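Putative Oleoyl-[acyl-carrier protein] thioesterase (PDB 2OWN) probably hydrolyses the thioester bond of oleoyl- and perhaps other acyl-[acyl-carrier protein]s, releasing the free fatty acid. Local coordinates at residues 102-105 with 109-112; 14-17 with 21-24; 186-191 with 236-241; 114-119 with 147-152; 43-48 with 96-101. All coordinates share one frame; numbering follows the deposited sequence.

Contact 1 of 5, residues 102-105 with 109-112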
# COMPACT_ATOMS: atom_id res chain seq x y z
N ILE B 102 -7.11 -10.29 15.09
CA ILE B 102 -5.90 -10.59 14.32
C ILE B 102 -5.08 -11.43 15.32
O ILE B 102 -4.77 -10.91 16.41
CB ILE B 102 -5.13 -9.34 13.87
CG1 ILE B 102 -6.03 -8.33 13.13
CG2 ILE B 102 -3.95 -9.72 12.99
CD1 ILE B 102 -6.69 -8.83 11.90
N ARG B 103 -4.79 -12.69 14.95
CA ARG B 103 -4.04 -13.65 15.77
C ARG B 103 -2.82 -14.19 15.04
O ARG B 103 -2.79 -14.21 13.80
CB ARG B 103 -4.95 -14.83 16.16
CG ARG B 103 -6.20 -14.46 16.97
CD ARG B 103 -6.96 -15.72 17.37
NE ARG B 103 -8.12 -15.46 18.25
CZ ARG B 103 -9.41 -15.31 17.90
NH1 ARG B 103 -9.85 -15.41 16.63
NH2 ARG B 103 -10.31 -15.07 18.87
N ASP B 104 -1.82 -14.65 15.82
CA ASP B 104 -0.56 -15.22 15.25
C ASP B 104 -0.76 -16.71 14.88
O ASP B 104 -1.84 -17.27 15.13
CB ASP B 104 0.69 -14.98 16.16
CG ASP B 104 0.69 -15.75 17.51
OD1 ASP B 104 -0.14 -16.65 17.79
OD2 ASP B 104 1.59 -15.42 18.31
N ALA B 105 0.29 -17.32 14.31
CA ALA B 105 0.30 -18.76 13.92
C ALA B 105 -0.01 -19.75 15.07
O ALA B 105 -0.63 -20.80 14.83
CB ALA B 105 1.63 -19.13 13.23
N GLN B 109 -3.45 -13.62 20.55
CA GLN B 109 -4.01 -12.36 20.02
C GLN B 109 -2.96 -11.25 19.83
O GLN B 109 -2.27 -10.87 20.79
CB GLN B 109 -5.17 -11.85 20.90
CG GLN B 109 -5.83 -10.51 20.48
CD GLN B 109 -7.02 -10.16 21.36
OE1 GLN B 109 -7.99 -10.89 21.41
NE2 GLN B 109 -6.97 -8.99 21.99
N LEU B 110 -2.92 -10.72 18.60
CA LEU B 110 -2.04 -9.62 18.18
C LEU B 110 -2.81 -8.30 18.27
O LEU B 110 -2.28 -7.30 18.78
CB LEU B 110 -1.51 -9.86 16.76
CG LEU B 110 -0.65 -11.11 16.54
CD1 LEU B 110 -0.18 -11.14 15.09
CD2 LEU B 110 0.55 -11.18 17.47
N ALA B 111 -4.04 -8.29 17.72
CA ALA B 111 -4.93 -7.12 17.75
C ALA B 111 -6.42 -7.51 17.83
O ALA B 111 -6.80 -8.60 17.38
CB ALA B 111 -4.68 -6.20 16.55
N TYR B 112 -7.21 -6.63 18.45
CA TYR B 112 -8.67 -6.77 18.64
C TYR B 112 -9.30 -5.44 18.24
O TYR B 112 -8.97 -4.40 18.84
CB TYR B 112 -8.99 -7.18 20.08
CG TYR B 112 -10.46 -7.11 20.45
CD1 TYR B 112 -11.41 -7.94 19.82
CD2 TYR B 112 -10.91 -6.23 21.48
CE1 TYR B 112 -12.79 -7.89 20.18
CE2 TYR B 112 -12.29 -6.18 21.85
CZ TYR B 112 -13.21 -7.01 21.20
OH TYR B 112 -14.54 -6.96 21.54
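The peptide plane linking Arg103 to Asp104 carries the isobutyl group of Leu110 over one face, while the carbonyl of Ile102 takes two N-H groups from the opposite strand, neither far from its plane. This is a classic beta bulge near the end of an antiparallel hairpin: Leu110 and Ala111 together stand across from Ile102, and the register slips by one residue before Arg103 pairs with Gln109. Ile102 O is gripped twice, by Ala111 N at 3.0 Å and by Leu110 N at 2.9 Å; the first bond is nearly straight (172°), the second more bent (151°). Ile102 N returns a bond to Ala111 O.

The two faces of the hairpin differ. Ile102 and Ala111 lie on the buried face, their CB atoms 4.2 Å apart, and both touch Leu34 of helix 31-48, the helix that the N-terminal hotdog sheet wraps. Arg103 and Gln109 occupy the other, partly exposed face, where the amide nitrogen of Gln109 reaches a bound glycerol.

The extra residue of the bulge packs its side chain on the peptide backbone. With its CG anti to the carbonyl carbon (chi1 -62°), Leu110 leans along the departing end of the first strand and also touches Val82. Its CG stands 3.8 Å from Asp104 N, and its CD1 lies 4.0 Å from Arg103 C.

Contact 2 of 5, residues 14-17 with 21-24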
# COMPACT_ATOMS: atom_id res chain seq x y z
N GLU B 14 -9.63 -16.26 7.99
CA GLU B 14 -8.70 -16.51 6.88
C GLU B 14 -7.26 -16.17 7.31
O GLU B 14 -7.07 -15.36 8.22
CB GLU B 14 -9.07 -15.70 5.63
CG GLU B 14 -8.85 -14.16 5.70
CD GLU B 14 -9.33 -13.46 4.46
OE1 GLU B 14 -10.51 -13.60 4.13
OE2 GLU B 14 -8.55 -12.71 3.83
N GLN B 15 -6.30 -16.78 6.61
CA GLN B 15 -4.87 -16.55 6.85
C GLN B 15 -4.37 -15.47 5.88
O GLN B 15 -4.88 -15.33 4.76
CB GLN B 15 -4.06 -17.84 6.72
CG GLN B 15 -4.42 -18.89 7.78
CD GLN B 15 -3.64 -20.20 7.65
OE1 GLN B 15 -2.54 -20.25 7.09
NE2 GLN B 15 -4.21 -21.27 8.19
N HIS B 16 -3.40 -14.68 6.34
CA HIS B 16 -2.78 -13.62 5.54
C HIS B 16 -1.29 -13.52 5.85
O HIS B 16 -0.91 -13.38 7.02
CB HIS B 16 -3.44 -12.25 5.77
CG HIS B 16 -2.83 -11.15 4.95
ND1 HIS B 16 -3.19 -10.91 3.65
CD2 HIS B 16 -1.84 -10.27 5.25
CE1 HIS B 16 -2.46 -9.91 3.17
NE2 HIS B 16 -1.64 -9.50 4.12
N ARG B 17 -0.49 -13.53 4.79
CA ARG B 17 0.95 -13.41 4.85
C ARG B 17 1.22 -11.90 4.78
O ARG B 17 0.89 -11.26 3.76
CB ARG B 17 1.61 -14.21 3.71
CG ARG B 17 3.10 -14.07 3.55
CD ARG B 17 3.53 -12.84 2.74
NE ARG B 17 4.96 -12.87 2.63
CZ ARG B 17 5.66 -13.48 1.67
NH1 ARG B 17 5.10 -14.15 0.64
NH2 ARG B 17 6.97 -13.39 1.75
N TYR B 21 5.98 -4.77 1.84
CA TYR B 21 5.27 -3.56 1.37
C TYR B 21 4.05 -3.17 2.21
O TYR B 21 3.58 -2.04 2.09
CB TYR B 21 4.96 -3.60 -0.14
CG TYR B 21 4.05 -4.69 -0.65
CD1 TYR B 21 2.65 -4.50 -0.72
CD2 TYR B 21 4.58 -5.91 -1.12
CE1 TYR B 21 1.79 -5.52 -1.24
CE2 TYR B 21 3.75 -6.94 -1.64
CZ TYR B 21 2.36 -6.74 -1.69
OH TYR B 21 1.57 -7.73 -2.21
N GLU B 22 3.54 -4.10 3.02
CA GLU B 22 2.47 -3.85 4.00
C GLU B 22 3.06 -3.36 5.36
O GLU B 22 2.29 -3.04 6.27
CB GLU B 22 1.63 -5.11 4.21
CG GLU B 22 0.71 -5.44 3.04
CD GLU B 22 0.03 -6.81 3.14
OE1 GLU B 22 0.32 -7.59 4.06
OE2 GLU B 22 -0.82 -7.11 2.26
N CYS B 23 4.39 -3.32 5.49
CA CYS B 23 5.10 -2.91 6.69
C CYS B 23 5.81 -1.58 6.52
O CYS B 23 6.05 -1.13 5.39
CB CYS B 23 6.17 -3.95 7.07
SG CYS B 23 5.51 -5.55 7.45
N ASP B 24 6.16 -1.00 7.67
CA ASP B 24 6.90 0.26 7.76
C ASP B 24 8.40 -0.12 7.77
O ASP B 24 8.76 -1.31 7.57
CB ASP B 24 6.40 1.15 8.96
CG ASP B 24 6.62 0.53 10.35
OD1 ASP B 24 7.52 -0.28 10.57
OD2 ASP B 24 5.85 0.92 11.26
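His16 and Glu22 reach for each other from opposite directions, the carboxylate at the edge of the imidazole, its plane turned only 21° from the ring. The bond runs from His16 NE2 to Glu22 OE1 at 2.7 Å, almost straight (172°), and uses the syn lone pair of that oxygen. Its acceptor lies practically in the ring plane. Glu22 OE2 is also near, 3.1 Å from His16 NE2.

Both side chains are extended. The ring of His16 is swung away from its own backbone N (chi1 -180°), and Glu22 is stretched out beyond CG; together they span the 11.2 Å between His16 CA and Glu22 CA. Glu22 OE2 is hydrogen-bonded to the hydroxyl of Tyr21 of the second subunit, so Glu22 serves both the fold and the dimer. An alanine here is likely to leave both the imidazole N-H and that tyrosine hydroxyl without their carboxylate partner.

The contact ties the end of strand 12-17, which pairs with strand 81-91, to the loop leading into helix 31-48; His16 itself rests on Ile84 of that neighbouring strand and Ile37 of that helix.

Contact 3 of 5, residues 186-191 with 236-241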
# COMPACT_ATOMS: atom_id res chain seq x y z
N ASP B 186 -2.23 6.73 6.85
CA ASP B 186 -1.02 7.21 6.14
C ASP B 186 -0.76 8.67 6.54
O ASP B 186 0.37 9.01 6.82
CB ASP B 186 -1.15 7.20 4.60
CG ASP B 186 -1.44 5.82 3.99
OD1 ASP B 186 -1.17 4.78 4.62
OD2 ASP B 186 -1.93 5.79 2.85
N TRP B 187 -1.83 9.48 6.59
CA TRP B 187 -1.75 10.91 6.93
C TRP B 187 -1.55 11.10 8.44
O TRP B 187 -0.68 11.89 8.83
CB TRP B 187 -2.99 11.71 6.47
CG TRP B 187 -3.43 11.41 5.08
CD1 TRP B 187 -2.63 11.17 4.01
CD2 TRP B 187 -4.77 11.39 4.59
NE1 TRP B 187 -3.38 10.94 2.90
CE2 TRP B 187 -4.70 11.08 3.21
CE3 TRP B 187 -6.04 11.60 5.18
CZ2 TRP B 187 -5.86 10.96 2.39
CZ3 TRP B 187 -7.21 11.48 4.38
CH2 TRP B 187 -7.10 11.16 2.98
N LEU B 188 -2.36 10.41 9.24
CA LEU B 188 -2.33 10.45 10.73
C LEU B 188 -0.97 10.10 11.33
O LEU B 188 -0.42 10.89 12.09
CB LEU B 188 -3.39 9.51 11.33
CG LEU B 188 -4.87 9.86 11.11
CD1 LEU B 188 -5.81 8.65 11.32
CD2 LEU B 188 -5.29 11.03 12.00
N VAL B 189 -0.44 8.94 10.93
CA VAL B 189 0.86 8.44 11.43
C VAL B 189 2.02 9.29 10.89
O VAL B 189 2.91 9.62 11.68
CB VAL B 189 1.05 6.91 11.16
CG1 VAL B 189 2.41 6.43 11.66
CG2 VAL B 189 -0.08 6.13 11.83
N ASP B 190 2.00 9.63 9.59
CA ASP B 190 3.06 10.47 8.98
C ASP B 190 3.12 11.91 9.56
O ASP B 190 4.16 12.56 9.42
CB ASP B 190 2.96 10.53 7.45
CG ASP B 190 4.13 11.27 6.82
OD1 ASP B 190 5.28 10.81 7.01
OD2 ASP B 190 3.89 12.35 6.24
N THR B 191 2.03 12.42 10.17
CA THR B 191 2.03 13.75 10.85
C THR B 191 3.12 13.79 11.95
O THR B 191 3.78 14.82 12.11
CB THR B 191 0.66 14.12 11.49
OG1 THR B 191 -0.37 14.04 10.51
CG2 THR B 191 0.67 15.55 12.10
N THR B 236 -1.20 10.49 21.54
CA THR B 236 -1.22 11.44 20.40
C THR B 236 -2.71 11.66 20.04
O THR B 236 -3.45 10.69 19.92
CB THR B 236 -0.36 11.05 19.19
OG1 THR B 236 -0.89 9.89 18.55
CG2 THR B 236 1.11 10.82 19.62
N SER B 237 -3.11 12.92 19.94
CA SER B 237 -4.46 13.38 19.60
C SER B 237 -4.34 13.92 18.19
O SER B 237 -3.54 14.83 17.97
CB SER B 237 -4.93 14.46 20.57
OG SER B 237 -6.20 14.97 20.23
N HIS B 238 -5.13 13.39 17.26
CA HIS B 238 -5.11 13.75 15.84
C HIS B 238 -6.45 14.25 15.32
O HIS B 238 -7.51 13.85 15.83
CB HIS B 238 -4.74 12.54 14.99
CG HIS B 238 -3.44 11.88 15.34
ND1 HIS B 238 -2.32 11.99 14.55
CD2 HIS B 238 -3.10 11.09 16.39
CE1 HIS B 238 -1.33 11.30 15.10
NE2 HIS B 238 -1.78 10.76 16.22
N LEU B 239 -6.38 15.10 14.28
CA LEU B 239 -7.54 15.66 13.56
C LEU B 239 -7.21 15.81 12.07
O LEU B 239 -6.17 16.39 11.74
CB LEU B 239 -7.96 17.02 14.13
CG LEU B 239 -9.11 17.81 13.45
CD1 LEU B 239 -10.40 17.01 13.39
CD2 LEU B 239 -9.35 19.15 14.14
N ILE B 240 -8.07 15.26 11.21
CA ILE B 240 -7.98 15.40 9.75
C ILE B 240 -9.18 16.28 9.38
O ILE B 240 -10.32 15.95 9.76
CB ILE B 240 -8.05 14.07 8.97
CG1 ILE B 240 -6.97 13.07 9.43
CG2 ILE B 240 -7.91 14.31 7.45
CD1 ILE B 240 -5.53 13.51 9.21
N GLU B 241 -8.92 17.39 8.68
CA GLU B 241 -9.96 18.32 8.21
C GLU B 241 -9.73 18.74 6.74
O GLU B 241 -8.61 18.64 6.25
CB GLU B 241 -10.03 19.56 9.12
CG GLU B 241 -8.74 20.38 9.21
CD GLU B 241 -8.84 21.59 10.13
OE1 GLU B 241 -9.87 21.83 10.79
OE2 GLU B 241 -7.83 22.32 10.18
O HOH W 1 -2.65 13.73 12.24
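Leu188 and His238 make the tight part of this helix-on-sheet contact: Leu188 CD2 presses to 3.4 Å from His238 CB, and it lies 3.7 Å from Ile240 CG1. One methyl group is thereby wedged between two side chains that project from the same face of strand 233-241. Beyond it, Trp187 crosses Ile240 at about a right angle, its CE3 reaching Ile240 CG2 at 4.0 Å, while the indole is stacked on Tyr166. Ile240 divides its branches accordingly: CG2, anti to the backbone N, goes to the indole, and CG1 (chi1 -56°) goes to the leucine.

Toward the C-terminal end of helix 184-191 the packing gives way to polar links. The imidazole of His238 runs past the helix backbone, CE1 lying 3.2 Å from Leu188 O, but no direct hydrogen bond joins the two segments. A water fills the role instead, sitting in the ring plane 2.9 Å from His238 ND1 and donating to Thr191 OG1. That hydroxyl in turn donates to Trp187 O, one turn back, at 2.7 Å. The other ring nitrogen, His238 NE2, shares a hydrogen bond with Thr236 OG1 at 2.6 Å, and Trp254 binds the same hydroxyl.

A leucine in place of His238 would probably leave the water without its ring-nitrogen partner and Thr236 OG1 without its bond to NE2. The chemistry implies a buried interface in the C-terminal hotdog where a histidine is satisfied at both nitrogens by neutral hydroxyl and water partners, with its rotation fixed by them.

Contact 4 of 5, residues 114-119 with 147-152. With SO4 (sulfate ion), chain O.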
# COMPACT_ATOMS: atom_id res chain seq x y z
N THR B 114 -12.98 -3.36 17.41
CA THR B 114 -14.43 -3.21 17.56
C THR B 114 -14.79 -2.03 16.64
O THR B 114 -13.95 -1.14 16.42
CB THR B 114 -14.91 -2.99 19.02
OG1 THR B 114 -14.39 -1.77 19.55
CG2 THR B 114 -14.50 -4.16 19.89
N SER B 115 -16.01 -2.02 16.11
CA SER B 115 -16.47 -0.97 15.19
C SER B 115 -17.98 -0.79 15.09
O SER B 115 -18.73 -1.71 15.42
CB SER B 115 -15.94 -1.26 13.79
OG SER B 115 -16.39 -2.53 13.36
N ILE B 116 -18.38 0.39 14.60
CA ILE B 116 -19.78 0.78 14.38
C ILE B 116 -19.92 1.15 12.88
O ILE B 116 -19.08 1.88 12.35
CB ILE B 116 -20.23 1.95 15.29
CG1 ILE B 116 -20.08 1.60 16.78
CG2 ILE B 116 -21.70 2.35 15.02
CD1 ILE B 116 -20.94 0.44 17.28
N TRP B 117 -20.99 0.64 12.25
CA TRP B 117 -21.32 0.87 10.83
C TRP B 117 -22.77 1.33 10.67
O TRP B 117 -23.64 0.87 11.42
CB TRP B 117 -21.12 -0.42 10.04
CG TRP B 117 -19.74 -0.99 10.02
CD1 TRP B 117 -19.12 -1.71 11.01
CD2 TRP B 117 -18.82 -0.96 8.92
NE1 TRP B 117 -17.86 -2.08 10.61
CE2 TRP B 117 -17.64 -1.65 9.34
CE3 TRP B 117 -18.86 -0.40 7.62
CZ2 TRP B 117 -16.50 -1.80 8.50
CZ3 TRP B 117 -17.72 -0.55 6.77
CH2 TRP B 117 -16.55 -1.25 7.23
N VAL B 118 -23.02 2.19 9.68
CA VAL B 118 -24.36 2.74 9.35
C VAL B 118 -24.65 2.61 7.84
O VAL B 118 -23.71 2.64 7.03
CB VAL B 118 -24.51 4.22 9.79
CG1 VAL B 118 -24.40 4.33 11.30
CG2 VAL B 118 -23.47 5.13 9.11
N MSE B 119 -25.94 2.47 7.47
CA MSE B 119 -26.34 2.37 6.05
C MSE B 119 -26.66 3.76 5.50
O MSE B 119 -27.61 4.40 5.97
CB MSE B 119 -27.53 1.43 5.82
CG MSE B 119 -27.32 0.03 6.36
SE MSE B 119 -28.34 -1.29 5.36
CE MSE B 119 -27.17 -1.34 3.82
N PRO B 147 -23.11 -1.03 23.45
CA PRO B 147 -22.25 -0.15 24.30
C PRO B 147 -21.41 0.88 23.50
O PRO B 147 -20.97 0.57 22.37
CB PRO B 147 -21.35 -1.15 25.04
CG PRO B 147 -22.20 -2.34 25.16
CD PRO B 147 -22.89 -2.45 23.83
N ARG B 148 -21.21 2.06 24.10
CA ARG B 148 -20.49 3.16 23.45
C ARG B 148 -19.00 2.81 23.42
O ARG B 148 -18.43 2.42 24.45
CB ARG B 148 -20.73 4.51 24.17
CG ARG B 148 -20.52 5.72 23.27
CD ARG B 148 -20.66 7.06 24.02
NE ARG B 148 -19.45 7.46 24.75
CZ ARG B 148 -19.34 8.53 25.57
NH1 ARG B 148 -20.36 9.37 25.81
NH2 ARG B 148 -18.16 8.76 26.16
N LEU B 149 -18.37 2.93 22.25
CA LEU B 149 -16.92 2.63 22.10
C LEU B 149 -16.08 3.75 22.76
O LEU B 149 -16.62 4.86 22.95
CB LEU B 149 -16.49 2.44 20.63
CG LEU B 149 -16.91 1.18 19.84
CD1 LEU B 149 -18.42 0.95 19.77
CD2 LEU B 149 -16.32 1.27 18.43
N PRO B 150 -14.79 3.49 23.13
CA PRO B 150 -13.95 4.55 23.72
C PRO B 150 -13.79 5.74 22.76
O PRO B 150 -13.40 5.53 21.61
CB PRO B 150 -12.61 3.84 23.97
CG PRO B 150 -12.94 2.42 24.03
CD PRO B 150 -14.05 2.21 23.07
N ARG B 151 -14.21 6.92 23.19
CA ARG B 151 -14.14 8.13 22.37
C ARG B 151 -12.72 8.69 22.26
O ARG B 151 -11.96 8.60 23.24
CB ARG B 151 -15.02 9.29 22.91
CG ARG B 151 -16.50 9.19 22.66
CD ARG B 151 -17.19 10.41 23.26
NE ARG B 151 -18.60 10.55 22.90
CZ ARG B 151 -19.43 11.50 23.36
NH1 ARG B 151 -19.04 12.44 24.25
NH2 ARG B 151 -20.70 11.51 22.94
N PRO B 152 -12.36 9.26 21.07
CA PRO B 152 -11.08 9.96 21.00
C PRO B 152 -11.17 11.29 21.78
O PRO B 152 -12.28 11.78 22.10
CB PRO B 152 -10.88 10.23 19.49
CG PRO B 152 -11.91 9.48 18.80
CD PRO B 152 -13.03 9.27 19.75
S SO4 O . -20.65 8.17 20.20
O1 SO4 O . -19.57 7.89 21.13
O2 SO4 O . -20.13 8.98 19.10
O3 SO4 O . -21.17 6.91 19.69
O4 SO4 O . -21.73 8.88 20.88
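Leu149 contributes about half of the surface buried here, projecting from an irregular segment to fit against Ile116 and Thr114 of strand 109-121. Its two methyl groups divide the work. CD1 meets Ile116, coming to 3.5 Å from Ile116 CG1, closer than ordinary carbon contact, and to 3.6 Å from Ile116 CD1. CD2 turns to the other neighbour and lies 3.8 Å from Thr114 OG1, so it packs on a hydroxyl rather than a methyl. In both pairs the side chains slide past each other in opposite directions, interleaving without any hydrogen bond between the segments.

Ile116 owes its place to CG1 lying anti to the carbonyl carbon (chi1 -58°), which sends its chain outward to the leucine; it also touches Ile146 and Phe95. Thr114 and Ile116 share this face of the strand, whereas Ser115 between them turns its CB away from the loop, and its hydroxyl bonds Arg98 O.

The polar side of the loop is occupied by a sulfate ion, probably from the crystallisation liquor. Arg151 holds it at the edge of its guanidinium with two weak bonds, NE to O1 at 3.3 Å and NH2 to O4 at 3.5 Å. Gln67 NE2 is also hydrogen-bonded to the ion. Arg148 borders the same sulfate, but it was deposited in two conformers and its part is doubtful.

The segment belongs to the connection between strands 141-142 and 162-167, lies across the sheet face opposite helix 31-48, and is consistent with the linker joining the two hotdog halves of an acyl-ACP thioesterase.

Contact 5 of 5, residues 43-48 with 96-101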
# COMPACT_ATOMS: atom_id res chain seq x y z
N GLU B 43 -15.16 -8.35 3.93
CA GLU B 43 -15.67 -8.43 2.53
C GLU B 43 -15.79 -9.89 2.04
O GLU B 43 -16.74 -10.21 1.34
CB GLU B 43 -14.88 -7.55 1.54
CG GLU B 43 -15.07 -6.03 1.78
CD GLU B 43 -14.33 -5.12 0.77
OE1 GLU B 43 -13.91 -5.57 -0.32
OE2 GLU B 43 -14.21 -3.91 1.08
N ASP B 44 -14.84 -10.75 2.44
CA ASP B 44 -14.85 -12.19 2.08
C ASP B 44 -15.92 -12.98 2.80
O ASP B 44 -16.43 -13.94 2.22
CB ASP B 44 -13.47 -12.83 2.30
CG ASP B 44 -12.41 -12.24 1.40
OD1 ASP B 44 -12.74 -11.60 0.37
OD2 ASP B 44 -11.24 -12.39 1.73
N GLN B 45 -16.22 -12.62 4.06
CA GLN B 45 -17.33 -13.23 4.83
C GLN B 45 -18.63 -12.86 4.09
O GLN B 45 -19.45 -13.75 3.79
CB GLN B 45 -17.41 -12.72 6.28
CG GLN B 45 -18.55 -13.37 7.13
CD GLN B 45 -18.62 -12.92 8.59
OE1 GLN B 45 -17.95 -11.97 9.01
NE2 GLN B 45 -19.45 -13.62 9.37
N SER B 46 -18.77 -11.56 3.78
CA SER B 46 -19.93 -10.99 3.06
C SER B 46 -20.11 -11.59 1.65
O SER B 46 -21.25 -11.87 1.27
CB SER B 46 -19.85 -9.45 3.03
OG SER B 46 -19.65 -8.94 4.34
N ASP B 47 -19.01 -11.79 0.90
CA ASP B 47 -19.05 -12.43 -0.45
C ASP B 47 -19.48 -13.91 -0.37
O ASP B 47 -20.31 -14.34 -1.18
CB ASP B 47 -17.71 -12.34 -1.21
CG ASP B 47 -17.33 -10.91 -1.66
OD1 ASP B 47 -18.19 -10.00 -1.74
OD2 ASP B 47 -16.14 -10.72 -1.96
N ALA B 48 -18.92 -14.66 0.60
CA ALA B 48 -19.26 -16.09 0.83
C ALA B 48 -20.75 -16.33 1.15
O ALA B 48 -21.32 -17.33 0.70
CB ALA B 48 -18.39 -16.70 1.93
N ALA B 96 -24.75 -0.97 13.37
CA ALA B 96 -24.29 -2.37 13.31
C ALA B 96 -22.94 -2.48 14.04
O ALA B 96 -22.05 -1.70 13.75
CB ALA B 96 -24.15 -2.82 11.87
N TYR B 97 -22.82 -3.46 14.95
CA TYR B 97 -21.60 -3.71 15.76
C TYR B 97 -20.80 -4.89 15.15
O TYR B 97 -21.30 -6.01 15.15
CB TYR B 97 -21.99 -3.98 17.22
CG TYR B 97 -20.84 -4.27 18.16
CD1 TYR B 97 -19.88 -3.27 18.46
CD2 TYR B 97 -20.73 -5.52 18.82
CE1 TYR B 97 -18.79 -3.52 19.36
CE2 TYR B 97 -19.65 -5.79 19.73
CZ TYR B 97 -18.69 -4.78 19.99
OH TYR B 97 -17.66 -5.04 20.86
N ARG B 98 -19.58 -4.61 14.66
CA ARG B 98 -18.69 -5.60 14.02
C ARG B 98 -17.34 -5.71 14.75
O ARG B 98 -16.67 -4.69 14.96
CB ARG B 98 -18.51 -5.24 12.55
CG ARG B 98 -17.61 -6.18 11.72
CD ARG B 98 -17.77 -5.94 10.22
NE ARG B 98 -19.01 -6.55 9.75
CZ ARG B 98 -19.16 -7.78 9.23
NH1 ARG B 98 -18.13 -8.62 9.02
NH2 ARG B 98 -20.39 -8.18 8.88
N GLU B 99 -16.96 -6.95 15.09
CA GLU B 99 -15.71 -7.29 15.78
C GLU B 99 -14.73 -8.02 14.85
O GLU B 99 -15.15 -8.77 13.96
CB GLU B 99 -16.00 -8.16 16.99
CG GLU B 99 -16.69 -7.43 18.12
CD GLU B 99 -17.00 -8.36 19.25
OE1 GLU B 99 -18.06 -9.02 19.23
OE2 GLU B 99 -16.23 -8.39 20.22
N PHE B 100 -13.42 -7.80 15.10
CA PHE B 100 -12.32 -8.44 14.34
C PHE B 100 -11.20 -8.86 15.31
O PHE B 100 -10.93 -8.12 16.27
CB PHE B 100 -11.63 -7.51 13.32
CG PHE B 100 -12.56 -6.72 12.44
CD1 PHE B 100 -13.22 -5.57 12.95
CD2 PHE B 100 -12.68 -7.00 11.06
CE1 PHE B 100 -14.06 -4.78 12.13
CE2 PHE B 100 -13.52 -6.20 10.22
CZ PHE B 100 -14.21 -5.09 10.77
N TRP B 101 -10.56 -10.00 15.05
CA TRP B 101 -9.42 -10.52 15.84
C TRP B 101 -8.29 -10.89 14.90
O TRP B 101 -8.51 -11.69 13.99
CB TRP B 101 -9.80 -11.76 16.63
CG TRP B 101 -10.84 -11.56 17.63
CD1 TRP B 101 -10.66 -11.36 18.96
CD2 TRP B 101 -12.24 -11.56 17.39
NE1 TRP B 101 -11.88 -11.22 19.58
CE2 TRP B 101 -12.87 -11.34 18.65
CE3 TRP B 101 -13.04 -11.71 16.24
CZ2 TRP B 101 -14.28 -11.26 18.79
CZ3 TRP B 101 -14.47 -11.64 16.37
CH2 TRP B 101 -15.06 -11.41 17.65
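Gln45 and Arg98 make the one close approach between the last turns of helix 31-48 and strand 95-103, and the residues flanking the glutamine show how this helix divides its sides. Glu43 points its CB away from the strand and packs on Tyr20 of the second subunit; Glu43 O accepts Asp47 N at 2.8 Å, an ordinary helical bond. Asp44 also serves the dimer, forming a salt bridge with Arg17 of the second subunit.

Gln45 turns inward. Its side chain is fully extended, with CG anti to the backbone N (chi1 -179°), and carries OE1 to 3.4 Å from Arg98 NH1. The hydrogen bond is weak and bent (143°). The oxygen comes to the guanidinium at its edge, near its plane, while the amide itself is turned 70° from that plane. The amide nitrogen, NE2, makes a further weak hydrogen bond to Ser10 O.

In the hotdog fold a long helix lies in the curve of an antiparallel sheet, and Arg98 rises from the sheet face that this helix covers; Phe100, two residues on, packs against Ala38 and Ser42. A bend at chi3 turns the guanidinium of Arg98 so that NH1 meets Gln45 OE1, and the ring of Tyr138 makes a cation-pi contact with the same group. Arg98 NE makes a weak hydrogen bond to an unidentified bound ligand.

Ser46 follows on the same inner side, though Ser46 OG stays 4.7 Å from Arg98 NH2. The hydroxyl bonds Ser42 O one turn earlier, as well as Tyr138 OH and the same ligand. The side chain of Asp47 touches Thr52.

All touching residues of contacts 3, 4 and 5 are buried, whereas contacts 1 and 2 are only partly so. Contacts 1, 4 and 5 share the hairpin of strands 95-103 and 109-121: contact 1 closes it by backbone bonds, contact 5 places helix 31-48 against one face, and contact 4 lays a loop on the other, by apolar packing. Contact 2 rests on a short, straight His-carboxylate bond, contact 5 on one weak amide-guanidinium bond. Contact 3, in the C-terminal hotdog with its centre about 26 Å from that of contact 5, combines packing with a water bridge. Contacts 2, 3 and 5 also touch the second subunit, contact 2 through Glu22 and Arg17.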